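Local coordinates for aminopeptidase YwaD (Bacillus subtilis, PDB 6HC6), which removes a range of N-terminal amino acids from peptides, arginine, lysine and leucine among them, using two zinc ions bound per subunit, at residues 148-153 against 172-177; 231-236 against 283-288; 248-253 against 292-297; 259-264 against 322-327. All blocks are in the same frame, centred on the assembly; numbering follows the deposited sequence.

Contact 1 of 4, residues 148-153 against 172-177; sequences IALISR and AVIIYN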
# COMPACT_ATOMS: atom_id res chain seq x y z
N ILE A 148 9.46 -27.00 -12.64
CA ILE A 148 9.14 -25.85 -11.79
C ILE A 148 10.45 -25.27 -11.29
O ILE A 148 11.21 -25.96 -10.60
CB ILE A 148 8.22 -26.24 -10.63
CG1 ILE A 148 6.93 -26.86 -11.16
CG2 ILE A 148 7.90 -25.01 -9.78
CD1 ILE A 148 6.14 -27.64 -10.10
N ALA A 149 10.71 -24.01 -11.63
CA ALA A 149 11.94 -23.34 -11.24
C ALA A 149 11.85 -22.93 -9.78
O ALA A 149 10.92 -22.20 -9.39
CB ALA A 149 12.20 -22.13 -12.12
N LEU A 150 12.80 -23.38 -8.97
CA LEU A 150 12.89 -22.99 -7.57
C LEU A 150 14.02 -21.98 -7.45
O LEU A 150 15.19 -22.30 -7.70
CB LEU A 150 13.14 -24.22 -6.69
CG LEU A 150 13.28 -24.00 -5.19
CD1 LEU A 150 11.99 -23.47 -4.57
CD2 LEU A 150 13.68 -25.32 -4.54
N ILE A 151 13.68 -20.75 -7.06
CA ILE A 151 14.58 -19.61 -7.11
C ILE A 151 14.64 -19.00 -5.72
O ILE A 151 13.60 -18.73 -5.11
CB ILE A 151 14.10 -18.56 -8.13
CG1 ILE A 151 13.78 -19.23 -9.47
CG2 ILE A 151 15.15 -17.46 -8.30
CD1 ILE A 151 13.28 -18.26 -10.53
N SER A 152 15.85 -18.77 -5.23
CA SER A 152 15.98 -18.02 -3.99
C SER A 152 15.75 -16.55 -4.27
O SER A 152 16.12 -16.03 -5.32
CB SER A 152 17.37 -18.22 -3.38
OG SER A 152 17.56 -17.32 -2.30
N ARG A 153 15.13 -15.87 -3.31
CA ARG A 153 15.08 -14.42 -3.36
C ARG A 153 16.49 -13.85 -3.28
O ARG A 153 17.40 -14.46 -2.70
CB ARG A 153 14.20 -13.91 -2.22
CG ARG A 153 14.26 -12.42 -1.96
CD ARG A 153 13.45 -12.04 -0.73
NE ARG A 153 13.26 -10.58 -0.68
CZ ARG A 153 12.90 -9.91 0.41
NH1 ARG A 153 12.70 -10.57 1.54
NH2 ARG A 153 12.76 -8.59 0.37
N ALA A 172 6.48 -23.29 -14.00
CA ALA A 172 6.05 -22.46 -12.88
C ALA A 172 7.31 -22.00 -12.17
O ALA A 172 8.41 -22.52 -12.41
CB ALA A 172 5.13 -23.22 -11.92
N VAL A 173 7.14 -21.03 -11.28
CA VAL A 173 8.22 -20.42 -10.52
C VAL A 173 7.81 -20.44 -9.06
O VAL A 173 6.72 -19.97 -8.71
CB VAL A 173 8.52 -18.98 -10.97
CG1 VAL A 173 9.66 -18.37 -10.15
CG2 VAL A 173 8.85 -18.93 -12.45
N ILE A 174 8.67 -20.99 -8.21
CA ILE A 174 8.56 -20.87 -6.76
C ILE A 174 9.75 -20.06 -6.29
O ILE A 174 10.91 -20.47 -6.48
CB ILE A 174 8.51 -22.25 -6.09
CG1 ILE A 174 7.37 -23.09 -6.68
CG2 ILE A 174 8.39 -22.10 -4.58
CD1 ILE A 174 7.35 -24.54 -6.20
N ILE A 175 9.49 -18.90 -5.69
CA ILE A 175 10.54 -18.06 -5.14
C ILE A 175 10.46 -18.16 -3.63
O ILE A 175 9.38 -17.98 -3.05
CB ILE A 175 10.40 -16.59 -5.60
CG1 ILE A 175 10.38 -16.53 -7.13
CG2 ILE A 175 11.54 -15.76 -5.05
CD1 ILE A 175 10.13 -15.14 -7.71
N TYR A 176 11.57 -18.50 -2.98
CA TYR A 176 11.56 -18.62 -1.53
C TYR A 176 12.38 -17.51 -0.89
O TYR A 176 13.42 -17.10 -1.42
CB TYR A 176 12.04 -20.00 -1.06
CG TYR A 176 13.45 -20.38 -1.39
CD1 TYR A 176 13.77 -20.97 -2.62
CD2 TYR A 176 14.47 -20.23 -0.46
CE1 TYR A 176 15.08 -21.36 -2.91
CE2 TYR A 176 15.77 -20.63 -0.74
CZ TYR A 176 16.06 -21.18 -1.97
OH TYR A 176 17.36 -21.57 -2.24
N ASN A 177 11.90 -17.03 0.26
CA ASN A 177 12.53 -15.92 0.94
C ASN A 177 13.95 -16.29 1.34
O ASN A 177 14.25 -17.45 1.65
CB ASN A 177 11.72 -15.54 2.18
CG ASN A 177 11.80 -14.07 2.49
OD1 ASN A 177 12.81 -13.41 2.23
ND2 ASN A 177 10.73 -13.53 3.07

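Contact 2 of 4, residues 231-236 against 283-288; sequences IGIKKP and DKEIRF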
# COMPACT_ATOMS: atom_id res chain seq x y z
N ILE A 231 -14.75 8.87 -1.48
CA ILE A 231 -14.40 10.27 -1.64
C ILE A 231 -15.41 11.11 -0.88
O ILE A 231 -16.60 11.09 -1.22
CB ILE A 231 -14.37 10.67 -3.12
CG1 ILE A 231 -13.48 9.70 -3.92
CG2 ILE A 231 -13.92 12.12 -3.25
CD1 ILE A 231 -13.95 9.54 -5.37
N GLY A 232 -14.94 11.84 0.12
CA GLY A 232 -15.80 12.78 0.84
C GLY A 232 -15.33 14.20 0.62
O GLY A 232 -14.19 14.53 0.94
N ILE A 233 -16.20 15.06 0.10
CA ILE A 233 -15.79 16.39 -0.34
C ILE A 233 -16.42 17.45 0.55
O ILE A 233 -17.63 17.42 0.82
CB ILE A 233 -16.17 16.64 -1.81
CG1 ILE A 233 -15.48 15.58 -2.69
CG2 ILE A 233 -15.77 18.05 -2.21
CD1 ILE A 233 -15.74 15.74 -4.18
N LYS A 234 -15.58 18.37 1.01
CA LYS A 234 -15.97 19.59 1.70
C LYS A 234 -15.85 20.72 0.69
O LYS A 234 -14.74 21.17 0.37
CB LYS A 234 -15.07 19.81 2.91
CG LYS A 234 -15.12 21.21 3.51
CD LYS A 234 -14.44 21.18 4.87
CE LYS A 234 -14.22 22.57 5.41
NZ LYS A 234 -15.48 23.17 5.89
N LYS A 235 -16.98 21.18 0.18
CA LYS A 235 -16.95 22.16 -0.90
C LYS A 235 -17.41 23.52 -0.41
O LYS A 235 -18.38 23.60 0.36
CB LYS A 235 -17.83 21.70 -2.07
CG LYS A 235 -17.72 22.56 -3.33
CD LYS A 235 -17.78 21.74 -4.60
CE LYS A 235 -17.67 22.64 -5.83
NZ LYS A 235 -16.70 22.12 -6.85
N PRO A 236 -16.74 24.60 -0.81
CA PRO A 236 -17.20 25.94 -0.41
C PRO A 236 -18.44 26.33 -1.21
O PRO A 236 -18.56 26.01 -2.39
CB PRO A 236 -16.01 26.84 -0.75
CG PRO A 236 -15.30 26.12 -1.84
CD PRO A 236 -15.50 24.65 -1.59
N ASP A 283 -12.04 28.49 1.36
CA ASP A 283 -12.37 28.68 -0.05
C ASP A 283 -11.81 27.57 -0.93
O ASP A 283 -12.07 27.58 -2.15
CB ASP A 283 -11.87 30.04 -0.54
CG ASP A 283 -12.61 31.21 0.11
OD1 ASP A 283 -13.80 31.04 0.48
OD2 ASP A 283 -12.02 32.30 0.23
N LYS A 284 -11.06 26.64 -0.37
CA LYS A 284 -10.62 25.47 -1.10
C LYS A 284 -11.70 24.39 -1.09
O LYS A 284 -12.50 24.30 -0.16
CB LYS A 284 -9.33 24.89 -0.50
CG LYS A 284 -8.30 25.93 -0.14
CD LYS A 284 -7.59 26.46 -1.38
CE LYS A 284 -6.43 27.36 -0.98
NZ LYS A 284 -5.76 27.97 -2.16
N GLU A 285 -11.70 23.58 -2.13
CA GLU A 285 -12.45 22.33 -2.14
C GLU A 285 -11.55 21.24 -1.57
O GLU A 285 -10.49 20.97 -2.12
CB GLU A 285 -12.91 21.97 -3.55
CG GLU A 285 -13.66 20.65 -3.61
CD GLU A 285 -14.17 20.31 -5.00
OE1 GLU A 285 -14.38 19.11 -5.29
OE2 GLU A 285 -14.35 21.24 -5.80
N ILE A 286 -11.96 20.64 -0.46
CA ILE A 286 -11.13 19.64 0.20
C ILE A 286 -11.74 18.27 -0.04
O ILE A 286 -12.90 18.02 0.31
CB ILE A 286 -10.97 19.92 1.70
CG1 ILE A 286 -10.53 21.36 1.92
CG2 ILE A 286 -9.94 18.96 2.27
CD1 ILE A 286 -10.53 21.78 3.38
N ARG A 287 -10.97 17.38 -0.65
CA ARG A 287 -11.41 16.03 -0.93
C ARG A 287 -10.65 15.08 -0.02
O ARG A 287 -9.43 14.95 -0.11
CB ARG A 287 -11.18 15.68 -2.40
CG ARG A 287 -11.84 16.68 -3.33
CD ARG A 287 -11.81 16.21 -4.76
NE ARG A 287 -12.48 17.17 -5.64
CZ ARG A 287 -12.48 17.09 -6.96
NH1 ARG A 287 -11.84 16.10 -7.58
NH2 ARG A 287 -13.12 18.01 -7.68
N PHE A 288 -11.38 14.42 0.88
CA PHE A 288 -10.80 13.38 1.72
C PHE A 288 -11.04 12.05 1.03
O PHE A 288 -12.18 11.70 0.72
CB PHE A 288 -11.42 13.38 3.11
CG PHE A 288 -11.26 14.68 3.84
CD1 PHE A 288 -12.21 15.68 3.70
CD2 PHE A 288 -10.15 14.90 4.64
CE1 PHE A 288 -12.07 16.89 4.37
CE2 PHE A 288 -10.00 16.12 5.30
CZ PHE A 288 -10.97 17.11 5.17

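Contact 3 of 4, residues 248-253 against 292-297; sequences TAHYDS and GAEELG. With ZN (zinc ion), chain D; ZN (zinc ion), chain E.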
# COMPACT_ATOMS: atom_id res chain seq x y z
N THR A 248 -5.49 12.14 1.76
CA THR A 248 -5.72 10.79 1.25
C THR A 248 -4.96 9.75 2.06
O THR A 248 -3.95 10.02 2.71
CB THR A 248 -5.33 10.67 -0.23
OG1 THR A 248 -3.91 10.81 -0.39
CG2 THR A 248 -6.04 11.74 -1.10
N ALA A 249 -5.48 8.53 2.00
CA ALA A 249 -4.90 7.39 2.71
C ALA A 249 -5.49 6.12 2.13
O ALA A 249 -6.68 6.09 1.83
CB ALA A 249 -5.22 7.48 4.21
N HIS A 250 -4.68 5.07 1.98
CA HIS A 250 -5.22 3.81 1.48
C HIS A 250 -5.74 2.96 2.64
O HIS A 250 -5.16 2.95 3.72
CB HIS A 250 -4.19 3.05 0.64
CG HIS A 250 -3.08 2.39 1.41
ND1 HIS A 250 -3.15 1.08 1.85
CD2 HIS A 250 -1.82 2.81 1.71
CE1 HIS A 250 -2.02 0.74 2.45
NE2 HIS A 250 -1.18 1.76 2.35
N TYR A 251 -6.84 2.25 2.40
CA TYR A 251 -7.48 1.52 3.48
C TYR A 251 -7.40 0.01 3.27
O TYR A 251 -7.97 -0.75 4.07
CB TYR A 251 -8.94 1.98 3.64
CG TYR A 251 -9.86 1.60 2.51
CD1 TYR A 251 -9.92 2.35 1.34
CD2 TYR A 251 -10.69 0.51 2.62
CE1 TYR A 251 -10.74 1.99 0.29
CE2 TYR A 251 -11.55 0.14 1.58
CZ TYR A 251 -11.56 0.89 0.42
OH TYR A 251 -12.40 0.56 -0.62
N ASP A 252 -6.67 -0.45 2.24
CA ASP A 252 -6.43 -1.88 2.11
C ASP A 252 -5.13 -2.27 2.81
O ASP A 252 -4.31 -1.43 3.16
CB ASP A 252 -6.39 -2.29 0.64
CG ASP A 252 -5.20 -1.72 -0.11
OD1 ASP A 252 -4.94 -0.50 0.03
OD2 ASP A 252 -4.54 -2.48 -0.85
N SER A 253 -4.95 -3.58 3.01
CA SER A 253 -3.73 -4.11 3.61
C SER A 253 -3.33 -5.37 2.86
O SER A 253 -4.09 -5.91 2.06
CB SER A 253 -3.91 -4.41 5.10
OG SER A 253 -4.74 -5.53 5.30
N GLY A 292 -8.71 2.50 -2.34
CA GLY A 292 -8.63 1.05 -2.29
C GLY A 292 -7.44 0.53 -3.08
O GLY A 292 -6.85 1.24 -3.88
N ALA A 293 -7.09 -0.73 -2.83
CA ALA A 293 -6.17 -1.48 -3.70
C ALA A 293 -4.81 -0.79 -3.89
O ALA A 293 -4.18 -0.90 -4.93
CB ALA A 293 -6.79 -1.75 -5.08
N GLU A 294 -4.33 -0.08 -2.87
CA GLU A 294 -2.98 0.48 -2.98
C GLU A 294 -1.90 -0.60 -2.99
O GLU A 294 -0.84 -0.41 -3.61
CB GLU A 294 -2.73 1.44 -1.82
CG GLU A 294 -1.39 2.19 -1.85
CD GLU A 294 -0.22 1.39 -1.31
OE1 GLU A 294 0.93 1.73 -1.67
OE2 GLU A 294 -0.44 0.41 -0.57
N GLU A 295 -2.12 -1.71 -2.29
CA GLU A 295 -1.05 -2.67 -2.12
C GLU A 295 -0.77 -3.43 -3.40
O GLU A 295 0.26 -4.09 -3.51
CB GLU A 295 -1.36 -3.65 -0.97
CG GLU A 295 -1.50 -3.00 0.42
CD GLU A 295 -0.15 -2.58 1.06
OE1 GLU A 295 0.89 -2.59 0.37
OE2 GLU A 295 -0.15 -2.22 2.25
N LEU A 296 -1.67 -3.34 -4.38
CA LEU A 296 -1.48 -3.97 -5.67
C LEU A 296 -0.77 -3.07 -6.66
O LEU A 296 -0.61 -3.46 -7.83
CB LEU A 296 -2.84 -4.39 -6.25
CG LEU A 296 -3.58 -5.46 -5.47
CD1 LEU A 296 -4.88 -5.77 -6.21
CD2 LEU A 296 -2.72 -6.72 -5.41
N GLY A 297 -0.35 -1.88 -6.24
CA GLY A 297 0.34 -0.98 -7.14
C GLY A 297 -0.40 0.33 -7.36
O GLY A 297 -0.49 0.82 -8.49
ZN ZN D . 0.89 1.82 2.95
ZN ZN E . 1.96 -1.74 2.27
O HOH W 1 1.26 0.34 1.56
O HOH W 2 2.89 1.80 2.88

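Contact 4 of 4, residues 259-264 against 322-327; sequences GANDNG and LDMVGT. With ZN (zinc ion), chain D; ZN (zinc ion), chain E.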
# COMPACT_ATOMS: atom_id res chain seq x y z
N GLY A 259 -3.06 -4.83 9.15
CA GLY A 259 -2.93 -3.50 8.56
C GLY A 259 -3.27 -2.38 9.53
O GLY A 259 -3.87 -1.38 9.13
N ALA A 260 -2.93 -2.56 10.80
CA ALA A 260 -3.21 -1.51 11.77
C ALA A 260 -2.43 -0.24 11.42
O ALA A 260 -3.01 0.84 11.29
CB ALA A 260 -2.87 -1.98 13.17
N ASN A 261 -1.11 -0.37 11.23
CA ASN A 261 -0.32 0.79 10.84
C ASN A 261 -0.27 1.01 9.32
O ASN A 261 -0.28 2.16 8.87
CB ASN A 261 1.11 0.69 11.38
CG ASN A 261 1.80 2.02 11.34
OD1 ASN A 261 1.16 3.05 11.64
ND2 ASN A 261 3.07 2.05 10.91
N ASP A 262 -0.17 -0.06 8.52
CA ASP A 262 -0.19 0.02 7.05
C ASP A 262 -1.50 -0.57 6.54
O ASP A 262 -1.56 -1.75 6.21
CB ASP A 262 1.01 -0.75 6.45
CG ASP A 262 1.18 -0.50 4.97
OD1 ASP A 262 0.65 0.53 4.49
OD2 ASP A 262 1.84 -1.33 4.28
N ASN A 263 -2.56 0.25 6.43
CA ASN A 263 -2.55 1.69 6.68
C ASN A 263 -3.84 2.10 7.38
O ASN A 263 -4.46 3.10 7.04
CB ASN A 263 -2.38 2.45 5.36
CG ASN A 263 -2.23 3.95 5.58
OD1 ASN A 263 -1.69 4.38 6.59
ND2 ASN A 263 -2.71 4.74 4.62
N GLY A 264 -4.27 1.31 8.35
CA GLY A 264 -5.35 1.77 9.21
C GLY A 264 -5.02 3.12 9.82
O GLY A 264 -5.88 3.99 9.95
N LEU A 322 -1.36 10.19 3.72
CA LEU A 322 -1.00 9.64 5.03
C LEU A 322 -0.87 8.13 4.92
O LEU A 322 -1.86 7.45 4.65
CB LEU A 322 -2.06 10.01 6.06
CG LEU A 322 -2.43 11.50 6.00
CD1 LEU A 322 -3.64 11.81 6.85
CD2 LEU A 322 -1.24 12.30 6.45
N ASP A 323 0.33 7.60 5.16
CA ASP A 323 0.53 6.15 5.03
C ASP A 323 1.59 5.74 6.04
O ASP A 323 2.78 6.00 5.83
CB ASP A 323 0.94 5.78 3.60
CG ASP A 323 0.93 4.28 3.32
OD1 ASP A 323 0.77 3.48 4.24
OD2 ASP A 323 1.09 3.87 2.14
N MET A 324 1.15 5.11 7.11
CA MET A 324 1.98 4.60 8.20
C MET A 324 2.35 5.70 9.17
O MET A 324 3.46 6.07 9.27
CB MET A 324 3.18 3.81 7.68
CG MET A 324 2.80 2.46 7.12
SD MET A 324 4.05 1.50 6.27
CE MET A 324 5.20 1.24 7.61
N VAL A 325 1.36 6.14 9.90
CA VAL A 325 1.58 7.29 10.76
C VAL A 325 1.29 6.97 12.23
O VAL A 325 1.08 7.88 13.01
CB VAL A 325 0.74 8.49 10.28
CG1 VAL A 325 1.31 9.06 8.98
CG2 VAL A 325 -0.73 8.09 10.11
N GLY A 326 1.30 5.70 12.61
CA GLY A 326 1.01 5.41 14.01
C GLY A 326 1.81 4.33 14.71
O GLY A 326 1.38 3.83 15.75
N THR A 327 2.98 3.94 14.19
CA THR A 327 3.65 2.80 14.79
C THR A 327 4.11 3.13 16.20
O THR A 327 4.47 4.27 16.50
CB THR A 327 4.85 2.34 13.95
OG1 THR A 327 5.36 1.13 14.52
CG2 THR A 327 5.96 3.38 13.98
ZN ZN D . 0.89 1.82 2.95
ZN ZN E . 1.96 -1.74 2.27
O HOH W 3 4.33 4.59 11.53
O HOH W 2 2.89 1.80 2.88
O HOH W 1 1.26 0.34 1.56

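Contact 1 of 4, residues 148-153 against 172-177
Strands 148-152 and 172-176 run parallel, their axes 4.6 Å apart, and pair from Ala149 with Val173 to Ser152 with Tyr176. Ala149 and Ile151 each bond through both N and O, alternately reaching Ala172, Ile174 and Tyr176, and Arg153 N extends the pattern to Tyr176 O. Beyond the strand ends, the extended Arg153 side chain runs beside that of Asn177. Its NH1 gives a hydrogen bond to Asn177 OD1 (2.9 Å), which lies in the guanidinium plane, while NH2 forms a salt bridge with the C-terminal carboxylate of Lys455. The two strands and helix 158-167 make a right-handed beta-alpha-beta crossover of the PA domain. On the helix side, Ile151 CD1 meets Val173 CG1 at 3.6 Å, and Ala165 touches both Ala149 and Val173. On the other face, Ile148 CG2 packs on Ile174 CD1 at 3.7 Å. With CG between its backbone N and carbonyl carbon (chi1 63°), Tyr176 swings its ring across strand 148-152. Ser152 CA stands over one ring face, 3.8 Å from the centroid, in a CH-pi contact, and Leu150 CD1 comes to 3.6 Å from Tyr176 CD1. A serine in place of Tyr176 would probably uncover Ser152 CA and leave Leu150 CD1 without its aromatic neighbour.

Contact 2 of 4, residues 231-236 against 283-288
A salt-bridge network on one face of this strand pair links Lys235, Glu285 and Arg287, with the one carboxylate of Glu285 holding a basic group at each oxygen. It sits on two antiparallel neighbours, strands 226-234 and 285-291, in the central mixed sheet of the M28 peptidase domain. Gly232 with Phe288 and Lys234 with Ile286 are hydrogen-bonded pairs, each closed by two N-H...O bonds; Ile233 with Arg287 between them is a non-hydrogen-bonded pair. Over that middle pair, Ile233 lies alongside Arg287, CG1 meeting Arg287 CG at 3.9 Å. Ile233 CG2 also approaches Glu285 OE1 to 3.5 Å, so aliphatic carbon lies against one side of the charged cluster. Glu285 stretches out fully, with CG opposite its backbone N (chi1 178°), which carries its carboxylate out between Lys235 and Arg287. Lys235 NZ reaches OE2 of Glu285 at 2.7 Å from above the carboxylate plane, and Arg315 is a second partner of the same oxygen. Arg287 has Glu312 as another acidic partner. On the opposite face Phe288 packs against Met270, Ala274 and Leu277 of helix 260-277. Past the strand ends, Pro236 CD rests 3.3 Å from Lys284 O. The guanidinium of Arg287 grips Glu285 side-on, NE at 2.7 Å and NH2 at 2.9 Å from the single atom OE1, which lies close to the guanidinium plane.

Contact 3 of 4, residues 248-253 against 292-297
His250 and Glu294 press together beside the co-catalytic two-zinc centre of this M28 aminopeptidase, where strand 244-250 runs out into a loop. The CB atoms of His250 and Glu294 are 3.3 Å apart. Bent at chi2 (-82°), the Glu294 chain folds over one face of the imidazole, putting CG in a CH-pi contact and OE2 over the ring centre. At the ring's edge His250 NE2 binds one zinc ion at 2.2 Å. Next in the chain, Tyr251 sets CE1 3.4 Å from Gly292 N, while its hydroxyl bonds to Gln228 O. Asp252 then turns its carboxylate to two backbone amides: OD2 takes Glu295 N at 2.9 Å on its syn lone pair, and OD1 takes Glu294 N in a weaker, bent bond. OD1 also accepts from His250 ND1 at 3.0 Å, a His-carboxylate hydrogen bond that steadies the zinc-bound ring. An alanine at Asp252 would probably leave these two amides and His250 ND1 without this acceptor, and the imidazole less fixed in its rotation. A water shared by both zinc ions donates to Glu294 OE2, and Glu295 chelates the second zinc ion through OE1 at 2.3 Å and OE2 at 2.2 Å.

Contact 4 of 4, residues 259-264 against 322-327
Three side chains in a row, Asn261, Asp262 and Asn263, reach across to the loop 322-327, the middle one for zinc and the outer two for its backbone. Asn263 works as a two-way bracket: ND2 donates to Leu322 O at 2.8 Å, in the carbonyl plane and on a lone pair, while OD1 accepts Met324 N at 3.0 Å from above its amide plane. Its CG is anti to the backbone N (chi1 -175°), bringing the amide up to the loop. A second donor to OD1 is Gly266 N, further along the helix. Asn261 satisfies the far end of the loop. Its OD1 takes Gly326 N at 2.8 Å in the carbonyl plane, and its ND2 donates to Glu397 and to a water, which also accepts from Thr327 N and donates weakly to Met324 O. The peptide bond between Asp262 and Asn263 is cis. Asp262 bridges the two metals with one oxygen each, as is characteristic of the co-catalytic M28 centre: OD1 binds the first zinc ion at 2.0 Å and OD2 the second. Asp323 chelates the first zinc ion with OD1 at 2.1 Å and OD2 at 2.2 Å, OD2 also hydrogen-bonding to Ser371 OG. Asp262 OD1 and Asp323 OD1 lie 3.0 Å apart on that zinc ion, whose charge probably offsets their repulsion. Met324 SD rests against Asp262 CG at 3.7 Å. The contact joins the first turn of helix 260-277 to the end of strand 316-322, where Leu322 packs between that helix and helix 412-430 and Asp323 pairs through its backbone with Phe386 of strand 382-389.

Overall arrangement
From the N terminus, contact 1 comes first and closes on its own: strand 172-176 returns beside 148-152 after a single helix, all within the PA domain. The other three lie in the M28 peptidase domain and interlock. Segments 231-236, 248-253 and 259-264 open in that order, and 283-288, 292-297 and 322-327 close them in the same order, so every pair of these contacts crosses and none nests. Contact 2 joins sheet strands remote from the zinc ions, its centre about 21 Å from that of contact 3. Contacts 3 and 4 touch directly and share both metals, tying strand ends to the start of helix 260-277. Contacts 1 and 2 lie on opposite sides of the chain's centre.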